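Uncharacterized oxidoreductase yvaA (Bacillus subtilis subsp. subtilis, PDB 3GDO) catalyses the reversible NADPH-dependent reduction of scyllo-inosose to scyllo-inositol, and does not accept NADH in place of NADPH. Local coordinates at residues M98-K109 with A323-E334; M192-V200 with S339-L348. All blocks are in the same frame, centred on the assembly; numbering follows the deposited sequence.

Contact 1. Residues M98-K109 with A323-E334; sequences MTATAEEGETLK and AEEGINVIRIIE
A bend at chi2 (-82°) turns the carboxylate of Glu106 across the helix face toward Arg331, whose own chain, bent at chi2 and chi3, brings its guanidinium end-on to meet it. Both terminal nitrogens grip one oxygen: Arg331 NH1 lies 2.9 Å from Glu106 OE2, on the anti lone pair, and NH2 donates to the same atom from nearly along its C-O bond. The oxygen stays close to the guanidinium plane, while CG2 of Ile327 lies over one face of that group, toward its rim. Glu324 adds a second carboxylate, its OE2 2.7 Å from Arg331 NH2, and Asn328 OD1 accepts from NE, so three partners together limit the rotation of the guanidinium. Replacing Arg331 with an alanine is likely to leave the carboxylates of Glu106 and Glu324, whose OE1 atoms are 4.1 Å apart, without the positive charge that binds both. Helices 102-109 and 323-334 run antiparallel at 169°, their axes 8.9 Å apart, and join the NADP-binding Rossmann domain to the C-terminal alpha/beta domain. They pack knobs-into-holes: Ala102 sits among Ile327, Ile330, Arg331 and Glu334, and Ile327 fits among Ala102, Gly105, Glu106 and Lys109. Gly105 lets the Ile327 chain lie on the backbone, with CD1 3.4 Å from Gly105 O. Extended throughout, Met98 lays SD against the turn at Gly326 and Ile327, 3.5 Å from Ile327 N. At the start of helix 102-109, where Thr101 and Glu104 form a capping box, Ala102 N donates almost straight to Glu334 OE2 at 2.8 Å, meeting it from above the carboxylate plane.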
loop_
_atom_site.group_PDB
_atom_site.type_symbol
_atom_site.label_atom_id
_atom_site.label_comp_id
_atom_site.label_asym_id
_atom_site.label_seq_id
_atom_site.Cartn_x
_atom_site.Cartn_y
_atom_site.Cartn_z
ATOM N N MET B 98 -13.289 14.671 -16.000
ATOM C CA MET B 98 -13.692 15.288 -17.280
ATOM C C MET B 98 -15.036 14.736 -17.814
ATOM O O MET B 98 -16.002 15.484 -17.928
ATOM C CB MET B 98 -12.545 15.126 -18.296
ATOM C CG MET B 98 -12.720 15.822 -19.650
ATOM S SD MET B 98 -11.343 15.375 -20.761
ATOM C CE MET B 98 -11.854 16.487 -22.105
ATOM N N THR B 99 -15.090 13.444 -18.126
ATOM C CA THR B 99 -16.336 12.775 -18.554
ATOM C C THR B 99 -16.330 11.340 -18.016
ATOM O O THR B 99 -15.334 10.916 -17.450
ATOM C CB THR B 99 -16.425 12.669 -20.092
ATOM O OG1 THR B 99 -15.185 12.166 -20.594
ATOM C CG2 THR B 99 -16.723 14.034 -20.731
ATOM N N ALA B 100 -17.393 10.568 -18.246
ATOM C CA ALA B 100 -17.375 9.152 -17.890
ATOM C C ALA B 100 -16.482 8.283 -18.801
ATOM O O ALA B 100 -15.902 7.289 -18.351
ATOM C CB ALA B 100 -18.810 8.588 -17.833
ATOM N N THR B 101 -16.386 8.636 -20.091
ATOM C CA THR B 101 -15.611 7.816 -21.030
ATOM C C THR B 101 -14.578 8.662 -21.743
ATOM O O THR B 101 -14.753 9.889 -21.907
ATOM C CB THR B 101 -16.490 7.065 -22.112
ATOM O OG1 THR B 101 -17.170 8.016 -22.925
ATOM C CG2 THR B 101 -17.537 6.118 -21.478
ATOM N N ALA B 102 -13.510 8.004 -22.175
ATOM C CA ALA B 102 -12.442 8.664 -22.909
ATOM C C ALA B 102 -12.942 9.193 -24.278
ATOM O O ALA B 102 -12.530 10.265 -24.718
ATOM C CB ALA B 102 -11.267 7.702 -23.085
ATOM N N GLU B 103 -13.821 8.414 -24.912
ATOM C CA GLU B 103 -14.468 8.706 -26.214
ATOM C C GLU B 103 -15.269 10.014 -26.177
ATOM O O GLU B 103 -15.205 10.832 -27.106
ATOM C CB GLU B 103 -15.398 7.518 -26.592
ATOM C CG GLU B 103 -15.526 7.182 -28.092
ATOM C CD GLU B 103 -16.125 5.754 -28.369
ATOM O OE1 GLU B 103 -16.988 5.594 -29.275
ATOM O OE2 GLU B 103 -15.725 4.780 -27.691
ATOM N N GLU B 104 -16.003 10.236 -25.093
ATOM C CA GLU B 104 -16.709 11.498 -24.897
ATOM C C GLU B 104 -15.728 12.648 -24.769
ATOM O O GLU B 104 -15.928 13.714 -25.355
ATOM C CB GLU B 104 -17.597 11.454 -23.661
ATOM C CG GLU B 104 -18.669 10.403 -23.718
ATOM C CD GLU B 104 -19.346 10.226 -22.366
ATOM O OE1 GLU B 104 -18.719 9.694 -21.428
ATOM O OE2 GLU B 104 -20.511 10.620 -22.245
ATOM N N GLY B 105 -14.674 12.438 -23.989
ATOM C CA GLY B 105 -13.614 13.423 -23.863
ATOM C C GLY B 105 -12.907 13.781 -25.172
ATOM O O GLY B 105 -12.598 14.970 -25.402
ATOM N N GLU B 106 -12.615 12.775 -26.015
ATOM C CA GLU B 106 -11.937 13.016 -27.326
ATOM C C GLU B 106 -12.838 13.864 -28.235
ATOM O O GLU B 106 -12.363 14.811 -28.883
ATOM C CB GLU B 106 -11.538 11.716 -28.053
ATOM C CG GLU B 106 -10.439 10.870 -27.371
ATOM C CD GLU B 106 -8.991 11.331 -27.652
ATOM O OE1 GLU B 106 -8.761 12.423 -28.247
ATOM O OE2 GLU B 106 -8.058 10.573 -27.262
ATOM N N THR B 107 -14.132 13.536 -28.231
ATOM C CA THR B 107 -15.141 14.282 -28.981
ATOM C C THR B 107 -15.122 15.753 -28.623
ATOM O O THR B 107 -15.159 16.596 -29.528
ATOM C CB THR B 107 -16.533 13.688 -28.817
ATOM O OG1 THR B 107 -16.479 12.331 -29.246
ATOM C CG2 THR B 107 -17.584 14.426 -29.686
ATOM N N LEU B 108 -15.032 16.068 -27.324
ATOM C CA LEU B 108 -14.986 17.477 -26.920
ATOM C C LEU B 108 -13.705 18.099 -27.371
ATOM O O LEU B 108 -13.695 19.257 -27.804
ATOM C CB LEU B 108 -15.166 17.688 -25.399
ATOM C CG LEU B 108 -16.456 17.163 -24.767
ATOM C CD1 LEU B 108 -16.421 17.268 -23.196
ATOM C CD2 LEU B 108 -17.695 17.845 -25.336
ATOM N N LYS B 109 -12.610 17.349 -27.255
ATOM C CA LYS B 109 -11.316 17.888 -27.648
ATOM C C LYS B 109 -11.305 18.237 -29.150
ATOM O O LYS B 109 -10.746 19.245 -29.549
ATOM C CB LYS B 109 -10.162 16.917 -27.345
ATOM C CG LYS B 109 -8.788 17.584 -27.427
ATOM C CD LYS B 109 -7.671 16.573 -27.227
ATOM C CE LYS B 109 -7.439 15.732 -28.482
ATOM N NZ LYS B 109 -6.530 16.514 -29.392
ATOM N N ALA B 323 -6.736 19.226 -22.458
ATOM C CA ALA B 323 -7.812 18.295 -22.673
ATOM C C ALA B 323 -7.285 16.873 -22.758
ATOM O O ALA B 323 -7.905 15.961 -22.192
ATOM C CB ALA B 323 -8.631 18.656 -23.927
ATOM N N GLU B 324 -6.172 16.705 -23.476
ATOM C CA GLU B 324 -5.445 15.435 -23.592
ATOM C C GLU B 324 -5.082 14.816 -22.230
ATOM O O GLU B 324 -5.261 13.620 -22.034
ATOM C CB GLU B 324 -4.135 15.647 -24.381
ATOM C CG GLU B 324 -3.502 14.375 -24.938
ATOM C CD GLU B 324 -4.532 13.377 -25.535
ATOM O OE1 GLU B 324 -5.417 13.757 -26.384
ATOM O OE2 GLU B 324 -4.477 12.194 -25.118
ATOM N N GLU B 325 -4.521 15.630 -21.338
ATOM C CA GLU B 325 -4.176 15.159 -19.998
ATOM C C GLU B 325 -5.454 14.739 -19.234
ATOM O O GLU B 325 -5.484 13.666 -18.643
ATOM C CB GLU B 325 -3.380 16.218 -19.245
ATOM C CG GLU B 325 -1.984 16.464 -19.836
ATOM C CD GLU B 325 -1.439 17.791 -19.351
ATOM O OE1 GLU B 325 -2.194 18.530 -18.657
ATOM O OE2 GLU B 325 -0.276 18.108 -19.638
ATOM N N GLY B 326 -6.520 15.542 -19.347
ATOM C CA GLY B 326 -7.834 15.186 -18.810
ATOM C C GLY B 326 -8.319 13.852 -19.337
ATOM O O GLY B 326 -8.742 12.975 -18.572
ATOM N N ILE B 327 -8.261 13.672 -20.657
ATOM C CA ILE B 327 -8.717 12.417 -21.258
ATOM C C ILE B 327 -7.838 11.250 -20.745
ATOM O O ILE B 327 -8.328 10.129 -20.565
ATOM C CB ILE B 327 -8.641 12.478 -22.822
ATOM C CG1 ILE B 327 -9.750 13.378 -23.401
ATOM C CG2 ILE B 327 -8.720 11.107 -23.434
ATOM C CD1 ILE B 327 -9.461 13.813 -24.890
ATOM N N ASN B 328 -6.546 11.497 -20.541
ATOM C CA ASN B 328 -5.681 10.391 -20.119
ATOM C C ASN B 328 -6.074 9.787 -18.758
ATOM O O ASN B 328 -5.954 8.572 -18.549
ATOM C CB ASN B 328 -4.194 10.764 -20.157
ATOM C CG ASN B 328 -3.619 10.666 -21.558
ATOM O OD1 ASN B 328 -4.141 9.947 -22.393
ATOM N ND2 ASN B 328 -2.573 11.434 -21.825
ATOM N N VAL B 329 -6.569 10.649 -17.879
ATOM C CA VAL B 329 -7.098 10.252 -16.544
ATOM C C VAL B 329 -8.262 9.311 -16.706
ATOM O O VAL B 329 -8.329 8.253 -16.052
ATOM C CB VAL B 329 -7.551 11.472 -15.742
ATOM C CG1 VAL B 329 -8.157 11.057 -14.369
ATOM C CG2 VAL B 329 -6.383 12.370 -15.543
ATOM N N ILE B 330 -9.170 9.690 -17.596
ATOM C CA ILE B 330 -10.332 8.858 -17.890
ATOM C C ILE B 330 -9.924 7.545 -18.494
ATOM O O ILE B 330 -10.487 6.528 -18.178
ATOM C CB ILE B 330 -11.355 9.589 -18.813
ATOM C CG1 ILE B 330 -11.775 10.937 -18.196
ATOM C CG2 ILE B 330 -12.568 8.722 -19.052
ATOM C CD1 ILE B 330 -12.109 10.879 -16.644
ATOM N N ARG B 331 -8.909 7.567 -19.350
ATOM C CA ARG B 331 -8.354 6.349 -19.927
ATOM C C ARG B 331 -7.853 5.386 -18.838
ATOM O O ARG B 331 -8.055 4.168 -18.924
ATOM C CB ARG B 331 -7.189 6.691 -20.870
ATOM C CG ARG B 331 -7.641 7.212 -22.239
ATOM C CD ARG B 331 -6.659 6.809 -23.336
ATOM N NE ARG B 331 -5.979 7.994 -23.831
ATOM C CZ ARG B 331 -6.441 8.754 -24.824
ATOM N NH1 ARG B 331 -7.589 8.433 -25.429
ATOM N NH2 ARG B 331 -5.763 9.845 -25.203
ATOM N N ILE B 332 -7.192 5.937 -17.813
ATOM C CA ILE B 332 -6.681 5.072 -16.742
ATOM C C ILE B 332 -7.848 4.548 -15.943
ATOM O O ILE B 332 -7.842 3.379 -15.566
ATOM C CB ILE B 332 -5.723 5.816 -15.777
ATOM C CG1 ILE B 332 -4.470 6.244 -16.520
ATOM C CG2 ILE B 332 -5.358 4.906 -14.516
ATOM C CD1 ILE B 332 -3.706 5.086 -17.128
ATOM N N ILE B 333 -8.848 5.410 -15.687
ATOM C CA ILE B 333 -10.037 5.002 -14.922
ATOM C C ILE B 333 -10.797 3.852 -15.619
ATOM O O ILE B 333 -11.138 2.865 -14.971
ATOM C CB ILE B 333 -10.951 6.201 -14.608
ATOM C CG1 ILE B 333 -10.285 7.092 -13.551
ATOM C CG2 ILE B 333 -12.261 5.764 -14.072
ATOM C CD1 ILE B 333 -11.031 8.362 -13.337
ATOM N N GLU B 334 -10.987 3.945 -16.939
ATOM C CA GLU B 334 -11.702 2.895 -17.695
ATOM C C GLU B 334 -10.949 1.591 -17.735
ATOM O O GLU B 334 -11.547 0.513 -17.634
ATOM C CB GLU B 334 -12.038 3.359 -19.140
ATOM C CG GLU B 334 -13.225 4.339 -19.210
ATOM C CD GLU B 334 -13.709 4.652 -20.671
ATOM O OE1 GLU B 334 -14.812 4.197 -21.056
ATOM O OE2 GLU B 334 -12.992 5.351 -21.421
HETATM O O HOH W 1 -10.068 14.226 -16.052
#

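Contact 2. Residues M192-V200 with S339-L348; sequences MPKAVTANV and SSKEKRTIML
Strands 195-200 and 346-347 pair antiparallel, with Val196 N to Ile346 O and Ile346 N to Val196 O both 2.9 Å in the hydrogen-bonded pair. Ala195 and Met347 form a non-hydrogen-bonded pair, and Leu348 N reaches Lys194 O beyond them. Past this pairing, serines of the helix end take over from backbone carbonyls. With OG anti to the backbone N (chi1 171°), Ser339 accepts from Ala198 N at 2.7 Å and itself donates to Arg344 O, tying strand, helix end and returning loop together. Ser340 OG likewise accepts from Val200 N at 2.8 Å, and a water joins it to Asn199 OD1, Ser340 O and Lys343 NZ. Between these two regions the hydroxyls of Thr197 and Thr345 share a short hydrogen bond, OG1 to OG1 2.5 Å. On the Val196 side, Leu348 CD1 packs near Val196 CG2 and, 4.0 Å away, the methyl CE of Met192. Thr197 packs on Thr197 of the second subunit. Lys343, with positive phi, turns the chain out of helix 323-342 and back along the sheet. Within this subunit strand 346-347 is the outermost strand at this end of the mixed sheet in the C-terminal alpha/beta domain of this Gfo/Idh/MocA enzyme.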
loop_
_atom_site.group_PDB
_atom_site.type_symbol
_atom_site.label_atom_id
_atom_site.label_comp_id
_atom_site.label_asym_id
_atom_site.label_seq_id
_atom_site.Cartn_x
_atom_site.Cartn_y
_atom_site.Cartn_z
ATOM N N MET B 192 2.343 8.202 -19.261
ATOM C CA MET B 192 1.440 7.080 -19.273
ATOM C C MET B 192 2.184 5.802 -18.918
ATOM O O MET B 192 3.336 5.612 -19.353
ATOM C CB MET B 192 0.766 6.930 -20.656
ATOM C CG MET B 192 -0.416 7.934 -20.936
ATOM S SD MET B 192 -1.828 7.825 -19.786
ATOM C CE MET B 192 -2.840 6.664 -20.626
ATOM N N PRO B 193 1.520 4.900 -18.148
ATOM C CA PRO B 193 2.091 3.603 -17.814
ATOM C C PRO B 193 1.914 2.615 -18.968
ATOM O O PRO B 193 1.235 2.906 -19.942
ATOM C CB PRO B 193 1.245 3.151 -16.610
ATOM C CG PRO B 193 -0.107 3.746 -16.881
ATOM C CD PRO B 193 0.183 5.091 -17.536
ATOM N N LYS B 194 2.487 1.429 -18.865
ATOM C CA LYS B 194 2.228 0.481 -19.925
ATOM C C LYS B 194 1.098 -0.480 -19.619
ATOM O O LYS B 194 0.624 -1.165 -20.521
ATOM C CB LYS B 194 3.474 -0.242 -20.377
ATOM C CG LYS B 194 4.364 -0.803 -19.320
ATOM C CD LYS B 194 5.660 -1.212 -20.034
ATOM C CE LYS B 194 6.767 -1.651 -19.082
ATOM N NZ LYS B 194 6.518 -3.039 -18.586
ATOM N N ALA B 195 0.641 -0.507 -18.362
ATOM C CA ALA B 195 -0.465 -1.368 -18.014
ATOM C C ALA B 195 -1.094 -0.908 -16.713
ATOM O O ALA B 195 -0.487 -0.113 -15.969
ATOM C CB ALA B 195 -0.016 -2.828 -17.945
ATOM N N VAL B 196 -2.324 -1.367 -16.471
ATOM C CA VAL B 196 -3.059 -1.034 -15.246
ATOM C C VAL B 196 -3.618 -2.341 -14.726
ATOM O O VAL B 196 -4.199 -3.125 -15.497
ATOM C CB VAL B 196 -4.236 -0.059 -15.535
ATOM C CG1 VAL B 196 -5.105 0.217 -14.280
ATOM C CG2 VAL B 196 -3.736 1.248 -16.140
ATOM N N THR B 197 -3.433 -2.598 -13.433
ATOM C CA THR B 197 -4.051 -3.763 -12.786
ATOM C C THR B 197 -4.883 -3.202 -11.618
ATOM O O THR B 197 -4.388 -2.379 -10.828
ATOM C CB THR B 197 -2.982 -4.778 -12.349
ATOM O OG1 THR B 197 -2.157 -5.140 -13.473
ATOM C CG2 THR B 197 -3.619 -6.080 -11.737
ATOM N N ALA B 198 -6.144 -3.597 -11.488
ATOM C CA ALA B 198 -6.967 -2.893 -10.494
ATOM C C ALA B 198 -8.044 -3.760 -9.880
ATOM O O ALA B 198 -8.537 -4.701 -10.503
ATOM C CB ALA B 198 -7.597 -1.636 -11.133
ATOM N N ASN B 199 -8.426 -3.391 -8.656
ATOM C CA ASN B 199 -9.626 -3.895 -8.027
ATOM C C ASN B 199 -10.475 -2.676 -7.669
ATOM O O ASN B 199 -10.015 -1.731 -6.995
ATOM C CB ASN B 199 -9.279 -4.760 -6.803
ATOM C CG ASN B 199 -10.513 -5.384 -6.146
ATOM O OD1 ASN B 199 -11.454 -5.814 -6.836
ATOM N ND2 ASN B 199 -10.530 -5.416 -4.804
ATOM N N VAL B 200 -11.712 -2.669 -8.144
ATOM C CA VAL B 200 -12.583 -1.522 -7.928
ATOM C C VAL B 200 -13.910 -2.129 -7.430
ATOM O O VAL B 200 -14.490 -2.997 -8.099
ATOM C CB VAL B 200 -12.703 -0.669 -9.246
ATOM C CG1 VAL B 200 -13.631 0.486 -9.103
ATOM C CG2 VAL B 200 -11.307 -0.139 -9.692
ATOM N N SER B 339 -9.928 -3.810 -15.883
ATOM C CA SER B 339 -9.044 -4.735 -15.157
ATOM C C SER B 339 -9.810 -5.471 -14.058
ATOM O O SER B 339 -9.757 -6.704 -13.948
ATOM C CB SER B 339 -7.833 -3.991 -14.578
ATOM O OG SER B 339 -7.089 -4.863 -13.708
ATOM N N SER B 340 -10.581 -4.700 -13.286
ATOM C CA SER B 340 -11.360 -5.216 -12.173
ATOM C C SER B 340 -12.432 -6.179 -12.649
ATOM O O SER B 340 -12.579 -7.278 -12.129
ATOM C CB SER B 340 -12.008 -4.053 -11.413
ATOM O OG SER B 340 -12.471 -4.510 -10.174
ATOM N N LYS B 341 -13.157 -5.769 -13.674
ATOM C CA LYS B 341 -14.194 -6.626 -14.257
ATOM C C LYS B 341 -13.667 -7.901 -14.896
ATOM O O LYS B 341 -14.205 -8.983 -14.662
ATOM C CB LYS B 341 -15.034 -5.807 -15.256
ATOM C CG LYS B 341 -16.411 -6.443 -15.637
ATOM C CD LYS B 341 -17.372 -5.321 -16.167
ATOM C CE LYS B 341 -18.784 -5.838 -16.473
ATOM N NZ LYS B 341 -18.723 -7.003 -17.405
ATOM N N GLU B 342 -12.591 -7.805 -15.668
ATOM C CA GLU B 342 -12.065 -9.009 -16.340
ATOM C C GLU B 342 -11.063 -9.800 -15.483
ATOM O O GLU B 342 -10.571 -10.862 -15.906
ATOM C CB GLU B 342 -11.412 -8.647 -17.680
ATOM C CG GLU B 342 -12.368 -8.057 -18.728
ATOM C CD GLU B 342 -13.636 -8.891 -18.950
ATOM O OE1 GLU B 342 -13.563 -10.135 -19.110
ATOM O OE2 GLU B 342 -14.736 -8.288 -18.991
ATOM N N LYS B 343 -10.720 -9.245 -14.311
ATOM C CA LYS B 343 -9.765 -9.876 -13.429
ATOM C C LYS B 343 -8.445 -10.124 -14.090
ATOM O O LYS B 343 -7.881 -11.200 -13.917
ATOM C CB LYS B 343 -10.269 -11.234 -12.961
ATOM C CG LYS B 343 -11.605 -11.243 -12.273
ATOM C CD LYS B 343 -11.453 -10.706 -10.903
ATOM C CE LYS B 343 -12.710 -10.954 -10.056
ATOM N NZ LYS B 343 -12.597 -10.035 -8.876
ATOM N N ARG B 344 -7.926 -9.156 -14.826
ATOM C CA ARG B 344 -6.634 -9.329 -15.458
ATOM C C ARG B 344 -5.980 -7.990 -15.638
ATOM O O ARG B 344 -6.630 -6.945 -15.523
ATOM C CB ARG B 344 -6.776 -10.048 -16.838
ATOM C CG ARG B 344 -7.566 -9.250 -17.939
ATOM C CD ARG B 344 -7.629 -10.002 -19.331
ATOM N NE ARG B 344 -8.249 -9.154 -20.360
ATOM C CZ ARG B 344 -7.585 -8.237 -21.082
ATOM N NH1 ARG B 344 -6.268 -8.041 -20.923
ATOM N NH2 ARG B 344 -8.238 -7.494 -21.958
ATOM N N THR B 345 -4.699 -8.004 -15.961
ATOM C CA THR B 345 -3.999 -6.760 -16.259
ATOM C C THR B 345 -4.447 -6.243 -17.639
ATOM O O THR B 345 -4.585 -7.028 -18.586
ATOM C CB THR B 345 -2.517 -6.999 -16.172
ATOM O OG1 THR B 345 -2.220 -7.318 -14.797
ATOM C CG2 THR B 345 -1.726 -5.783 -16.602
ATOM N N ILE B 346 -4.765 -4.953 -17.720
ATOM C CA ILE B 346 -5.130 -4.316 -19.000
ATOM C C ILE B 346 -3.938 -3.523 -19.488
ATOM O O ILE B 346 -3.529 -2.535 -18.853
ATOM C CB ILE B 346 -6.363 -3.389 -18.865
ATOM C CG1 ILE B 346 -7.568 -4.171 -18.377
ATOM C CG2 ILE B 346 -6.754 -2.714 -20.229
ATOM C CD1 ILE B 346 -7.853 -5.427 -19.135
ATOM N N MET B 347 -3.365 -3.966 -20.607
ATOM C CA MET B 347 -2.233 -3.267 -21.222
ATOM C C MET B 347 -2.709 -2.088 -22.087
ATOM O O MET B 347 -3.825 -2.112 -22.584
ATOM C CB MET B 347 -1.363 -4.255 -22.016
ATOM C CG MET B 347 0.122 -4.130 -21.674
ATOM S SD MET B 347 0.986 -5.717 -21.457
ATOM C CE MET B 347 2.560 -5.112 -20.815
ATOM N N LEU B 348 -1.874 -1.058 -22.247
ATOM C CA LEU B 348 -2.263 0.180 -22.965
ATOM C C LEU B 348 -1.307 0.583 -24.073
ATOM O O LEU B 348 -0.118 0.769 -23.814
ATOM C CB LEU B 348 -2.321 1.363 -22.000
ATOM C CG LEU B 348 -3.098 1.323 -20.692
ATOM C CD1 LEU B 348 -2.940 2.670 -20.028
ATOM C CD2 LEU B 348 -4.556 1.005 -20.952
HETATM O O HOH W 2 -11.773 -7.408 -9.166
#

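Helix 323-342 is common to both contacts: its first part packs on helix 102-115 in contact 1, and its last turn meets strand 195-201 in contact 2. Their centres lie about 17 Å apart. Along the chain the segments alternate, 98-109, 192-200, 323-334 and 339-348, so the chain, after building most of the mixed sheet, comes back with helix 323-342 to pack against the Rossmann domain before ending on the sheet edge. The two also touch directly, where Ile332 packs on Met192, Pro193 and Leu348. One helix thus runs from the domain interface to the sheet edge beside the second subunit.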